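Local coordinates for protein starch synthase I (Hordeum vulgare, PDB 4HLN) that belongs to the plant starch synthases, glycosyltransferase-family proteins built from two Rossmann-like domains of the GT-B type that face each other across a cleft, at residues Gly184-Ile189 with Ser195-Phe200; His411-Asp416 with Met535-Val540; His300-Gln305 with Ser522-Cys527; Ser311-Leu316 with Glu321-Leu326. All blocks are in the same frame, centred on the assembly; numbering follows the deposited sequence.

Contact 1. Residues Gly184-Ile189 with Ser195-Phe200; sequences GKHIKI and SHEVTF
Ile187 and Val198, a hydrogen-bonded pair of the antiparallel hairpin, lie side by side and point the same way, with Ile187 CG1 against Val198 CG2 at 3.4 Å. On this same face Ile189 comes in on the other branch of the valine, its CD1 3.9 Å from Val198 CG1. The Phe200 ring presents its edge to Ile187, CE2 standing 4.0 Å from Ile187 CG2, and Lys185 O lies in the plane of that ring. Backbone bonds zip the strands together. Ile189 N to His196 O (2.7 Å) and its return from His196 N to Ile189 O are nearly straight at the hydrogen, whereas the pair between Ile187 and Val198 is more bent, at 151° each way. The opposite face carries His186, Lys188, Glu197 and Thr199. Glu197 is fully extended, CG anti to the backbone N (chi1 177°), which lays its carboxylate obliquely beside the imidazole of His186, the two planes 32° apart. Lys188 NZ makes only a weak bond to His186 NE2 and stays 4.2 Å from Glu197 OE1, too far for a salt bridge. This polar face looks outward from the edge of the mixed sheet, where 181-190 is an outermost strand; the apolar face is covered by helix 235-252 through Leu241, Tyr244, Glu248 and Ile252, and strand 208-214 flanks Val198 and Phe200.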
loop_
_atom_site.group_PDB
_atom_site.type_symbol
_atom_site.label_atom_id
_atom_site.label_comp_id
_atom_site.label_asym_id
_atom_site.label_seq_id
_atom_site.Cartn_x
_atom_site.Cartn_y
_atom_site.Cartn_z
ATOM N N GLY A 184 28.048 -2.216 -18.080
ATOM C CA GLY A 184 28.807 -1.589 -19.140
ATOM C C GLY A 184 28.093 -0.396 -19.767
ATOM O O GLY A 184 28.610 0.216 -20.692
ATOM N N LYS A 185 26.915 -0.046 -19.261
ATOM C CA LYS A 185 26.154 1.050 -19.846
ATOM C C LYS A 185 26.080 2.271 -18.944
ATOM O O LYS A 185 25.843 2.164 -17.738
ATOM C CB LYS A 185 24.758 0.570 -20.187
ATOM C CG LYS A 185 24.752 -0.468 -21.275
ATOM C CD LYS A 185 25.013 0.164 -22.628
ATOM C CE LYS A 185 25.216 -0.902 -23.690
ATOM N NZ LYS A 185 25.124 -0.319 -25.057
ATOM N N HIS A 186 26.299 3.437 -19.532
ATOM C CA HIS A 186 26.147 4.686 -18.803
ATOM C C HIS A 186 25.315 5.664 -19.634
ATOM O O HIS A 186 25.239 5.535 -20.853
ATOM C CB HIS A 186 27.512 5.295 -18.548
ATOM C CG HIS A 186 28.096 5.983 -19.744
ATOM N ND1 HIS A 186 28.895 5.332 -20.662
ATOM C CD2 HIS A 186 27.992 7.263 -20.174
ATOM C CE1 HIS A 186 29.262 6.186 -21.603
ATOM N NE2 HIS A 186 28.726 7.364 -21.333
ATOM N N ILE A 187 24.683 6.637 -18.989
ATOM C CA ILE A 187 24.129 7.754 -19.750
ATOM C C ILE A 187 24.543 9.068 -19.144
ATOM O O ILE A 187 24.933 9.133 -17.967
ATOM C CB ILE A 187 22.606 7.713 -19.860
ATOM C CG1 ILE A 187 21.969 7.883 -18.485
ATOM C CG2 ILE A 187 22.152 6.408 -20.522
ATOM C CD1 ILE A 187 20.456 7.776 -18.502
ATOM N N LYS A 188 24.496 10.105 -19.971
ATOM C CA LYS A 188 24.773 11.468 -19.522
ATOM C C LYS A 188 23.492 12.276 -19.591
ATOM O O LYS A 188 22.913 12.474 -20.675
ATOM C CB LYS A 188 25.909 12.131 -20.322
ATOM C CG LYS A 188 27.292 11.605 -19.959
ATOM C CD LYS A 188 28.406 12.393 -20.636
ATOM C CE LYS A 188 29.740 11.625 -20.611
ATOM N NZ LYS A 188 29.841 10.538 -21.657
ATOM N N ILE A 189 23.045 12.714 -18.415
ATOM C CA ILE A 189 21.794 13.452 -18.251
ATOM C C ILE A 189 22.034 14.953 -18.145
ATOM O O ILE A 189 22.685 15.423 -17.210
ATOM C CB ILE A 189 21.075 13.004 -16.981
ATOM C CG1 ILE A 189 20.923 11.475 -16.975
ATOM C CG2 ILE A 189 19.754 13.728 -16.856
ATOM C CD1 ILE A 189 20.612 10.877 -15.593
ATOM N N SER A 195 25.806 18.415 -16.811
ATOM C CA SER A 195 25.567 17.119 -17.404
ATOM C C SER A 195 26.070 16.091 -16.424
ATOM O O SER A 195 27.235 16.107 -16.044
ATOM C CB SER A 195 26.327 17.013 -18.715
ATOM O OG SER A 195 25.838 15.936 -19.484
ATOM N N HIS A 196 25.188 15.205 -15.990
ATOM C CA HIS A 196 25.568 14.239 -14.965
ATOM C C HIS A 196 25.485 12.806 -15.472
ATOM O O HIS A 196 24.593 12.441 -16.234
ATOM C CB HIS A 196 24.714 14.437 -13.712
ATOM C CG HIS A 196 24.618 15.868 -13.287
ATOM N ND1 HIS A 196 25.357 16.387 -12.244
ATOM C CD2 HIS A 196 23.893 16.897 -13.787
ATOM C CE1 HIS A 196 25.083 17.672 -12.114
ATOM N NE2 HIS A 196 24.198 18.007 -13.038
ATOM N N GLU A 197 26.424 11.987 -15.051
ATOM C CA GLU A 197 26.439 10.627 -15.549
ATOM C C GLU A 197 25.969 9.656 -14.498
ATOM O O GLU A 197 26.364 9.753 -13.334
ATOM C CB GLU A 197 27.837 10.233 -15.987
ATOM C CG GLU A 197 27.921 8.803 -16.449
ATOM C CD GLU A 197 29.312 8.435 -16.902
ATOM O OE1 GLU A 197 29.914 9.235 -17.658
ATOM O OE2 GLU A 197 29.802 7.360 -16.489
ATOM N N VAL A 198 25.121 8.725 -14.921
ATOM C CA VAL A 198 24.753 7.578 -14.111
ATOM C C VAL A 198 25.183 6.307 -14.853
ATOM O O VAL A 198 25.385 6.327 -16.074
ATOM C CB VAL A 198 23.230 7.543 -13.826
ATOM C CG1 VAL A 198 22.791 8.832 -13.136
ATOM C CG2 VAL A 198 22.455 7.374 -15.114
ATOM N N THR A 199 25.345 5.209 -14.118
ATOM C CA THR A 199 25.651 3.930 -14.740
ATOM C C THR A 199 24.642 2.895 -14.262
ATOM O O THR A 199 23.907 3.133 -13.312
ATOM C CB THR A 199 27.089 3.462 -14.448
ATOM O OG1 THR A 199 27.256 3.300 -13.038
ATOM C CG2 THR A 199 28.106 4.483 -14.963
ATOM N N PHE A 200 24.586 1.755 -14.933
ATOM C CA PHE A 200 23.572 0.770 -14.614
ATOM C C PHE A 200 24.202 -0.524 -14.161
ATOM O O PHE A 200 25.100 -1.059 -14.822
ATOM C CB PHE A 200 22.687 0.490 -15.829
ATOM C CG PHE A 200 21.915 1.679 -16.310
ATOM C CD1 PHE A 200 20.582 1.850 -15.952
ATOM C CD2 PHE A 200 22.509 2.621 -17.135
ATOM C CE1 PHE A 200 19.857 2.939 -16.402
ATOM C CE2 PHE A 200 21.789 3.722 -17.592
ATOM C CZ PHE A 200 20.461 3.879 -17.223
#

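Contact 2. Residues His411-Asp416 with Met535-Val540; sequences HHYSVD and MQYGTV
Tyr413 sits in an extended, irregular run of chain, while Tyr537 is the first residue to leave helical angles at the end of helix 529-536, so that a loop side chain meets a helix terminus. The whole contact is carried by the phenol of Tyr413. Its CG stands between the backbone N and the carbonyl carbon (chi1 64°), and the ring projects from the loop so that OH donates to Tyr537 O at 2.5 Å. The acceptor lies in the plane of the phenol ring at its edge, whereas the hydroxyl is tilted 20° from the plane of the carbonyl and approaches it from one side, with a C=O...O angle of 131°. The same hydroxyl lies 3.6 Å from Tyr537 CB and 3.7 Å from Tyr537 CD2, resting obliquely by the second ring. The helix end is closed by a Schellman motif: Gly538, with positive phi, is its C-prime residue, and Gly538 N bonds back to Met535 O at 3.1 Å and Thr539 N to Ala534 O. Tyr537 O, at this terminus, takes bonds from the Tyr413 hydroxyl and from Lys421 NZ of helix 419-432, a cation that would be expected to polarise the carbonyl; Lys421 NZ also makes a weak bond to Tyr413 OH. The far end of Tyr537 turns elsewhere, its hydroxyl bonding Asp406 OD2. Around the Tyr413 ring close Pro403, Ala513 of helix 505-514 and Met605 of helix 594-606, and Ala513 also touches the side chain of Tyr537.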
loop_
_atom_site.group_PDB
_atom_site.type_symbol
_atom_site.label_atom_id
_atom_site.label_comp_id
_atom_site.label_asym_id
_atom_site.label_seq_id
_atom_site.Cartn_x
_atom_site.Cartn_y
_atom_site.Cartn_z
ATOM N N HIS A 411 -5.818 -25.794 16.790
ATOM C CA HIS A 411 -6.771 -26.565 15.988
ATOM C C HIS A 411 -6.937 -25.986 14.599
ATOM O O HIS A 411 -6.748 -24.791 14.386
ATOM C CB HIS A 411 -8.128 -26.631 16.665
ATOM C CG HIS A 411 -8.086 -27.275 18.008
ATOM N ND1 HIS A 411 -7.952 -28.637 18.173
ATOM C CD2 HIS A 411 -8.147 -26.746 19.252
ATOM C CE1 HIS A 411 -7.936 -28.918 19.461
ATOM N NE2 HIS A 411 -8.057 -27.790 20.138
ATOM N N HIS A 412 -7.294 -26.834 13.648
ATOM C CA HIS A 412 -7.423 -26.368 12.277
ATOM C C HIS A 412 -8.869 -26.384 11.828
ATOM O O HIS A 412 -9.695 -27.143 12.343
ATOM C CB HIS A 412 -6.535 -27.185 11.345
ATOM C CG HIS A 412 -5.071 -27.044 11.635
ATOM N ND1 HIS A 412 -4.183 -28.094 11.517
ATOM C CD2 HIS A 412 -4.340 -25.975 12.027
ATOM C CE1 HIS A 412 -2.969 -27.676 11.831
ATOM N NE2 HIS A 412 -3.037 -26.397 12.150
ATOM N N TYR A 413 -9.178 -25.517 10.879
ATOM C CA TYR A 413 -10.530 -25.419 10.367
ATOM C C TYR A 413 -10.542 -24.889 8.933
ATOM O O TYR A 413 -9.523 -24.427 8.414
ATOM C CB TYR A 413 -11.392 -24.546 11.288
ATOM C CG TYR A 413 -10.970 -23.088 11.397
ATOM C CD1 TYR A 413 -11.459 -22.130 10.521
ATOM C CD2 TYR A 413 -10.111 -22.668 12.399
ATOM C CE1 TYR A 413 -11.091 -20.801 10.631
ATOM C CE2 TYR A 413 -9.743 -21.343 12.525
ATOM C CZ TYR A 413 -10.229 -20.411 11.640
ATOM O OH TYR A 413 -9.842 -19.089 11.769
ATOM N N SER A 414 -11.704 -24.959 8.297
ATOM C CA SER A 414 -11.832 -24.528 6.917
ATOM C C SER A 414 -13.214 -23.935 6.725
ATOM O O SER A 414 -14.017 -23.909 7.659
ATOM C CB SER A 414 -11.633 -25.713 5.970
ATOM O OG SER A 414 -12.650 -26.685 6.162
ATOM N N VAL A 415 -13.489 -23.455 5.516
ATOM C CA VAL A 415 -14.792 -22.888 5.224
ATOM C C VAL A 415 -15.872 -23.970 5.354
ATOM O O VAL A 415 -17.035 -23.683 5.637
ATOM C CB VAL A 415 -14.812 -22.234 3.829
ATOM C CG1 VAL A 415 -15.532 -23.125 2.827
ATOM C CG2 VAL A 415 -15.471 -20.869 3.898
ATOM N N ASP A 416 -15.470 -25.223 5.174
ATOM C CA ASP A 416 -16.411 -26.337 5.206
ATOM C C ASP A 416 -16.633 -26.843 6.625
ATOM O O ASP A 416 -17.667 -27.430 6.928
ATOM C CB ASP A 416 -15.907 -27.475 4.318
ATOM C CG ASP A 416 -15.498 -26.995 2.932
ATOM O OD1 ASP A 416 -16.397 -26.813 2.079
ATOM O OD2 ASP A 416 -14.280 -26.798 2.696
ATOM N N MET A 535 -10.094 -11.914 7.142
ATOM C CA MET A 535 -10.998 -12.543 6.190
ATOM C C MET A 535 -10.558 -13.968 5.879
ATOM O O MET A 535 -11.365 -14.892 5.869
ATOM C CB MET A 535 -11.087 -11.699 4.920
ATOM C CG MET A 535 -12.084 -10.524 5.022
ATOM S SD MET A 535 -11.975 -9.318 3.679
ATOM C CE MET A 535 -12.726 -10.209 2.321
ATOM N N GLN A 536 -9.265 -14.140 5.647
ATOM C CA GLN A 536 -8.704 -15.451 5.359
ATOM C C GLN A 536 -9.013 -16.429 6.483
ATOM O O GLN A 536 -9.057 -17.640 6.270
ATOM C CB GLN A 536 -7.186 -15.329 5.165
ATOM C CG GLN A 536 -6.444 -16.639 4.961
ATOM C CD GLN A 536 -6.740 -17.291 3.607
ATOM O OE1 GLN A 536 -7.596 -16.825 2.831
ATOM N NE2 GLN A 536 -6.024 -18.374 3.320
ATOM N N TYR A 537 -9.238 -15.893 7.679
ATOM C CA TYR A 537 -9.408 -16.718 8.869
ATOM C C TYR A 537 -10.829 -16.736 9.423
ATOM O O TYR A 537 -11.060 -17.254 10.518
ATOM C CB TYR A 537 -8.453 -16.241 9.960
ATOM C CG TYR A 537 -7.096 -16.850 9.840
ATOM C CD1 TYR A 537 -6.319 -16.605 8.730
ATOM C CD2 TYR A 537 -6.589 -17.682 10.829
ATOM C CE1 TYR A 537 -5.071 -17.165 8.599
ATOM C CE2 TYR A 537 -5.335 -18.250 10.707
ATOM C CZ TYR A 537 -4.587 -17.987 9.578
ATOM O OH TYR A 537 -3.336 -18.528 9.410
ATOM N N GLY A 538 -11.776 -16.162 8.689
ATOM C CA GLY A 538 -13.147 -16.099 9.167
ATOM C C GLY A 538 -13.302 -15.170 10.357
ATOM O O GLY A 538 -14.238 -15.285 11.147
ATOM N N THR A 539 -12.361 -14.247 10.496
ATOM C CA THR A 539 -12.474 -13.227 11.514
ATOM C C THR A 539 -12.963 -11.964 10.839
ATOM O O THR A 539 -12.333 -11.461 9.909
ATOM C CB THR A 539 -11.141 -12.994 12.213
ATOM O OG1 THR A 539 -10.687 -14.237 12.761
ATOM C CG2 THR A 539 -11.282 -11.953 13.331
ATOM N N VAL A 540 -14.106 -11.471 11.294
ATOM C CA VAL A 540 -14.761 -10.360 10.631
ATOM C C VAL A 540 -14.071 -9.057 10.974
ATOM O O VAL A 540 -13.921 -8.702 12.140
ATOM C CB VAL A 540 -16.254 -10.284 10.972
ATOM C CG1 VAL A 540 -16.852 -9.030 10.387
ATOM C CG2 VAL A 540 -16.975 -11.492 10.424
#

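Contact 3. Residues His300-Gln305 with Ser522-Cys527; sequences HNLAHQ and SRFEPC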
loop_
_atom_site.group_PDB
_atom_site.type_symbol
_atom_site.label_atom_id
_atom_site.label_comp_id
_atom_site.label_asym_id
_atom_site.label_seq_id
_atom_site.Cartn_x
_atom_site.Cartn_y
_atom_site.Cartn_z
ATOM N N HIS A 300 1.373 5.639 -2.504
ATOM C CA HIS A 300 1.276 5.039 -1.185
ATOM C C HIS A 300 1.005 6.096 -0.104
ATOM O O HIS A 300 0.410 5.800 0.925
ATOM C CB HIS A 300 2.534 4.231 -0.874
ATOM C CG HIS A 300 2.802 3.138 -1.859
ATOM N ND1 HIS A 300 3.755 3.247 -2.851
ATOM C CD2 HIS A 300 2.226 1.922 -2.021
ATOM C CE1 HIS A 300 3.762 2.142 -3.575
ATOM N NE2 HIS A 300 2.846 1.321 -3.090
ATOM N N ASN A 301 1.431 7.330 -0.343
ATOM C CA ASN A 301 1.116 8.431 0.564
ATOM C C ASN A 301 0.987 9.773 -0.155
ATOM O O ASN A 301 1.489 9.944 -1.265
ATOM C CB ASN A 301 2.175 8.566 1.654
ATOM C CG ASN A 301 3.430 9.257 1.155
ATOM O OD1 ASN A 301 3.513 10.488 1.140
ATOM N ND2 ASN A 301 4.407 8.463 0.717
ATOM N N LEU A 302 0.336 10.717 0.519
ATOM C CA LEU A 302 0.060 12.047 0.004
ATOM C C LEU A 302 0.810 13.127 0.788
ATOM O O LEU A 302 0.724 14.308 0.468
ATOM C CB LEU A 302 -1.438 12.325 0.082
ATOM C CG LEU A 302 -2.328 11.466 -0.813
ATOM C CD1 LEU A 302 -3.789 11.943 -0.784
ATOM C CD2 LEU A 302 -1.790 11.541 -2.219
ATOM N N ALA A 303 1.537 12.720 1.819
ATOM C CA ALA A 303 2.298 13.662 2.631
ATOM C C ALA A 303 3.483 14.244 1.880
ATOM O O ALA A 303 3.731 15.444 1.942
ATOM C CB ALA A 303 2.788 12.971 3.886
ATOM N N HIS A 304 4.227 13.375 1.192
ATOM C CA HIS A 304 5.454 13.769 0.498
ATOM C C HIS A 304 5.272 13.807 -1.001
ATOM O O HIS A 304 5.254 12.775 -1.664
ATOM C CB HIS A 304 6.597 12.841 0.878
ATOM C CG HIS A 304 6.668 12.586 2.342
ATOM N ND1 HIS A 304 5.973 11.565 2.949
ATOM C CD2 HIS A 304 7.293 13.263 3.334
ATOM C CE1 HIS A 304 6.193 11.601 4.252
ATOM N NE2 HIS A 304 6.989 12.621 4.509
ATOM N N GLN A 305 5.171 15.021 -1.522
ATOM C CA GLN A 305 4.781 15.241 -2.897
ATOM C C GLN A 305 5.947 15.684 -3.756
ATOM O O GLN A 305 5.790 15.940 -4.942
ATOM C CB GLN A 305 3.659 16.263 -2.922
ATOM C CG GLN A 305 2.494 15.822 -2.056
ATOM C CD GLN A 305 1.301 16.757 -2.116
ATOM O OE1 GLN A 305 1.282 17.727 -2.875
ATOM N NE2 GLN A 305 0.284 16.459 -1.321
ATOM N N SER A 522 -6.963 2.131 11.319
ATOM C CA SER A 522 -5.855 2.802 10.646
ATOM C C SER A 522 -6.319 4.060 9.940
ATOM O O SER A 522 -7.412 4.087 9.374
ATOM C CB SER A 522 -5.213 1.870 9.624
ATOM O OG SER A 522 -4.492 0.824 10.247
ATOM N N ARG A 523 -5.467 5.086 9.959
ATOM C CA ARG A 523 -5.790 6.413 9.430
ATOM C C ARG A 523 -5.686 6.540 7.922
ATOM O O ARG A 523 -6.429 7.293 7.304
ATOM C CB ARG A 523 -4.853 7.451 10.026
ATOM C CG ARG A 523 -4.791 7.408 11.497
ATOM C CD ARG A 523 -4.044 8.594 12.038
ATOM N NE ARG A 523 -4.389 8.741 13.442
ATOM C CZ ARG A 523 -5.425 9.449 13.862
ATOM N NH1 ARG A 523 -6.184 10.091 12.974
ATOM N NH2 ARG A 523 -5.688 9.525 15.158
ATOM N N PHE A 524 -4.738 5.828 7.335
ATOM C CA PHE A 524 -4.436 5.997 5.928
ATOM C C PHE A 524 -3.487 4.879 5.510
ATOM O O PHE A 524 -2.291 5.096 5.338
ATOM C CB PHE A 524 -3.796 7.369 5.719
ATOM C CG PHE A 524 -4.104 7.986 4.385
ATOM C CD1 PHE A 524 -3.083 8.493 3.586
ATOM C CD2 PHE A 524 -5.411 8.048 3.925
ATOM C CE1 PHE A 524 -3.362 9.051 2.364
ATOM C CE2 PHE A 524 -5.694 8.606 2.704
ATOM C CZ PHE A 524 -4.672 9.110 1.920
ATOM N N GLU A 525 -4.022 3.675 5.368
ATOM C CA GLU A 525 -3.177 2.493 5.223
ATOM C C GLU A 525 -3.035 2.021 3.781
ATOM O O GLU A 525 -3.991 1.531 3.185
ATOM C CB GLU A 525 -3.684 1.346 6.107
ATOM C CG GLU A 525 -2.740 0.158 6.147
ATOM C CD GLU A 525 -1.411 0.468 6.829
ATOM O OE1 GLU A 525 -0.351 0.393 6.154
ATOM O OE2 GLU A 525 -1.432 0.772 8.044
ATOM N N PRO A 526 -1.822 2.155 3.225
ATOM C CA PRO A 526 -1.533 1.706 1.864
ATOM C C PRO A 526 -1.275 0.200 1.862
ATOM O O PRO A 526 -1.388 -0.455 0.830
ATOM C CB PRO A 526 -0.251 2.466 1.527
ATOM C CG PRO A 526 0.456 2.557 2.821
ATOM C CD PRO A 526 -0.613 2.658 3.897
ATOM N N CYS A 527 -0.946 -0.339 3.030
ATOM C CA CYS A 527 -0.628 -1.745 3.153
ATOM C C CYS A 527 -1.490 -2.390 4.233
ATOM O O CYS A 527 -0.997 -2.770 5.313
ATOM C CB CYS A 527 0.859 -1.915 3.472
ATOM S SG CYS A 527 1.402 -3.634 3.582
#
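His300 and Pro526 bring two irregular loops together, their CA atoms 5.3 Å apart, with neither segment forming helix or strand. Pro526 turns its ring toward the other loop, and its CB rests 3.5 Å from His300 O and 4.1 Å from His300 CB, near the plane of the imidazole at its edge. The polar end of that imidazole is engaged elsewhere, ND1 being bonded to Asp270 OD2. A second point of touch lies deeper: Leu302 crosses Phe524 at about a right angle, with CD1 at the ring edge, 4.0 Å from Phe524 CZ. Each loop secures its own shape. Asn301 OD1 forms an Asx motif, taking an almost straight bond from His304 N (3.0 Å) and another from His304 ND1, which comes from above the amide's carbonyl plane. Gln305 NE2 bonds to Leu302 O at 2.8 Å, lying in the carbonyl plane. In the other loop, Glu525 OE1 uses its anti lone pair to accept from Cys527 N. Helix 367-374 packs against both Leu302 and Phe524. These loops follow strands 294-299 and 517-520, one in each Rossmann-like sheet, so the contact spans the GT-B domain interface. The two loops meet through van der Waals contact, without a directional bond, and the covalent tie between the domains here is the neighbouring Cys147-Cys527 disulfide.

Contact 4. Residues Ser311-Leu316 with Glu321-Leu326; sequences STYPDL and EWYGAL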
loop_
_atom_site.group_PDB
_atom_site.type_symbol
_atom_site.label_atom_id
_atom_site.label_comp_id
_atom_site.label_asym_id
_atom_site.label_seq_id
_atom_site.Cartn_x
_atom_site.Cartn_y
_atom_site.Cartn_z
ATOM N N SER A 311 11.625 28.221 -8.630
ATOM C CA SER A 311 12.837 28.759 -9.216
ATOM C C SER A 311 13.721 27.613 -9.698
ATOM O O SER A 311 14.657 27.827 -10.466
ATOM C CB SER A 311 13.581 29.600 -8.178
ATOM O OG SER A 311 13.995 28.796 -7.071
ATOM N N THR A 312 13.418 26.402 -9.237
ATOM C CA THR A 312 14.215 25.235 -9.581
ATOM C C THR A 312 13.773 24.586 -10.868
ATOM O O THR A 312 14.476 23.704 -11.381
ATOM C CB THR A 312 14.129 24.129 -8.519
ATOM O OG1 THR A 312 12.791 23.588 -8.481
ATOM C CG2 THR A 312 14.546 24.654 -7.155
ATOM N N TYR A 313 12.610 24.981 -11.381
ATOM C CA TYR A 313 12.109 24.360 -12.618
ATOM C C TYR A 313 13.141 24.208 -13.743
ATOM O O TYR A 313 13.218 23.152 -14.357
ATOM C CB TYR A 313 10.879 25.052 -13.175
ATOM C CG TYR A 313 10.367 24.360 -14.412
ATOM C CD1 TYR A 313 10.644 24.855 -15.687
ATOM C CD2 TYR A 313 9.629 23.191 -14.311
ATOM C CE1 TYR A 313 10.183 24.205 -16.830
ATOM C CE2 TYR A 313 9.163 22.540 -15.440
ATOM C CZ TYR A 313 9.448 23.041 -16.696
ATOM O OH TYR A 313 8.972 22.371 -17.801
ATOM N N PRO A 314 13.938 25.253 -14.016
ATOM C CA PRO A 314 14.905 25.124 -15.116
ATOM C C PRO A 314 15.937 24.027 -14.857
ATOM O O PRO A 314 16.410 23.394 -15.798
ATOM C CB PRO A 314 15.585 26.502 -15.159
ATOM C CG PRO A 314 14.661 27.432 -14.389
ATOM C CD PRO A 314 14.043 26.558 -13.336
ATOM N N ASP A 315 16.273 23.777 -13.598
ATOM C CA ASP A 315 17.201 22.686 -13.302
ATOM C C ASP A 315 16.744 21.293 -13.792
ATOM O O ASP A 315 17.570 20.413 -13.996
ATOM C CB ASP A 315 17.531 22.645 -11.812
ATOM C CG ASP A 315 18.481 23.742 -11.408
ATOM O OD1 ASP A 315 19.457 23.972 -12.160
ATOM O OD2 ASP A 315 18.244 24.386 -10.355
ATOM N N LEU A 316 15.443 21.091 -13.974
ATOM C CA LEU A 316 14.923 19.776 -14.360
ATOM C C LEU A 316 15.192 19.418 -15.822
ATOM O O LEU A 316 14.945 18.297 -16.233
ATOM C CB LEU A 316 13.421 19.661 -14.063
ATOM C CG LEU A 316 12.986 20.073 -12.648
ATOM C CD1 LEU A 316 11.475 19.996 -12.487
ATOM C CD2 LEU A 316 13.686 19.249 -11.562
ATOM N N GLU A 321 7.423 25.038 -21.776
ATOM C CA GLU A 321 5.967 24.913 -21.914
ATOM C C GLU A 321 5.423 23.942 -20.903
ATOM O O GLU A 321 4.227 23.960 -20.579
ATOM C CB GLU A 321 5.579 24.401 -23.309
ATOM C CG GLU A 321 6.408 24.982 -24.436
ATOM C CD GLU A 321 7.711 24.232 -24.631
ATOM O OE1 GLU A 321 7.652 23.002 -24.855
ATOM O OE2 GLU A 321 8.788 24.869 -24.553
ATOM N N TRP A 322 6.314 23.088 -20.412
ATOM C CA TRP A 322 5.931 22.032 -19.484
ATOM C C TRP A 322 5.809 22.477 -18.043
ATOM O O TRP A 322 5.297 21.734 -17.212
ATOM C CB TRP A 322 6.850 20.816 -19.616
ATOM C CG TRP A 322 6.481 20.074 -20.822
ATOM C CD1 TRP A 322 7.071 20.160 -22.044
ATOM C CD2 TRP A 322 5.374 19.178 -20.966
ATOM N NE1 TRP A 322 6.422 19.341 -22.935
ATOM C CE2 TRP A 322 5.374 18.728 -22.302
ATOM C CE3 TRP A 322 4.397 18.691 -20.089
ATOM C CZ2 TRP A 322 4.428 17.822 -22.790
ATOM C CZ3 TRP A 322 3.458 17.783 -20.572
ATOM C CH2 TRP A 322 3.484 17.355 -21.911
ATOM N N TYR A 323 6.259 23.694 -17.763
ATOM C CA TYR A 323 6.127 24.260 -16.434
ATOM C C TYR A 323 4.722 24.043 -15.868
ATOM O O TYR A 323 4.582 23.615 -14.731
ATOM C CB TYR A 323 6.508 25.742 -16.427
ATOM C CG TYR A 323 6.321 26.392 -15.084
ATOM C CD1 TYR A 323 6.979 25.905 -13.965
ATOM C CD2 TYR A 323 5.478 27.491 -14.925
ATOM C CE1 TYR A 323 6.802 26.491 -12.709
ATOM C CE2 TYR A 323 5.301 28.089 -13.682
ATOM C CZ TYR A 323 5.968 27.581 -12.577
ATOM O OH TYR A 323 5.797 28.151 -11.337
ATOM N N GLY A 324 3.683 24.290 -16.656
ATOM C CA GLY A 324 2.322 24.122 -16.153
ATOM C C GLY A 324 1.992 22.765 -15.523
ATOM O O GLY A 324 1.109 22.648 -14.671
ATOM N N ALA A 325 2.684 21.720 -15.955
ATOM C CA ALA A 325 2.385 20.386 -15.466
ATOM C C ALA A 325 2.914 20.221 -14.052
ATOM O O ALA A 325 2.336 19.498 -13.239
ATOM C CB ALA A 325 3.012 19.355 -16.366
ATOM N N LEU A 326 4.028 20.889 -13.774
ATOM C CA LEU A 326 4.655 20.815 -12.473
ATOM C C LEU A 326 4.300 21.995 -11.580
ATOM O O LEU A 326 4.591 21.974 -10.400
ATOM C CB LEU A 326 6.167 20.744 -12.621
ATOM C CG LEU A 326 6.723 19.341 -12.790
ATOM C CD1 LEU A 326 6.120 18.727 -14.016
ATOM C CD2 LEU A 326 8.192 19.462 -12.966
#
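The hydroxyl of Tyr313 reaches across to the start of a weakly bonded helical turn at about 323-326, where it rests 3.2 Å from Trp322 CB while making its hydrogen bond to Pro319 O in the connecting loop. Tyr323 N is also close but poorly angled for bonding. Extended from its 3-10 segment with CG anti to the backbone N (chi1 -178°), the Tyr313 ring offers one face to Tyr323: Tyr323 CA makes a CH-pi contact over it, 3.9 Å from the ring centroid. The Tyr323 ring adds a T-shaped pair, turning its edge to the face of Tyr313 with planes at 71° and centroids 5.3 Å apart; its CD1 does the touching, 3.8 Å from Tyr313 CG. At the edge of the Tyr313 ring, CE2 lies 4.1 Å from Leu326 CD2. This same methyl meets Leu316 CD1 at 3.4 Å, the two leucines reaching toward each other tip to tip. Val345 of strand 343-346 lies against both Tyr313 and Leu326; helix 276-284 receives Trp322 and Leu326 through Ala281, Ala282 and Val278, and Leu316 leans on Gln236 and Thr240 of helix 235-252.

How the contacts relate
Contacts 1 and 4 belong to the N-terminal half and share helix 235-252: Tyr244 touches Ile189 of contact 1 and hydrogen-bonds Leu316 O of contact 4, while Phe192, between the hairpin strands, bonds Asp315. Contact 1, at a sheet edge, divides into a covered apolar face and an exposed polar one, whereas contact 4 is buried and largely aromatic. Contact 2, also buried, lies on the far side of the chain's centre from both and depends on a single phenol-carbonyl bond. Contact 3, its centre only about 8 Å from that of the chain, is held by van der Waals contact without polar bonds between its segments and joins the domains; helix 529-536 links its 522-527 loop to the 535-540 segment of contact 2.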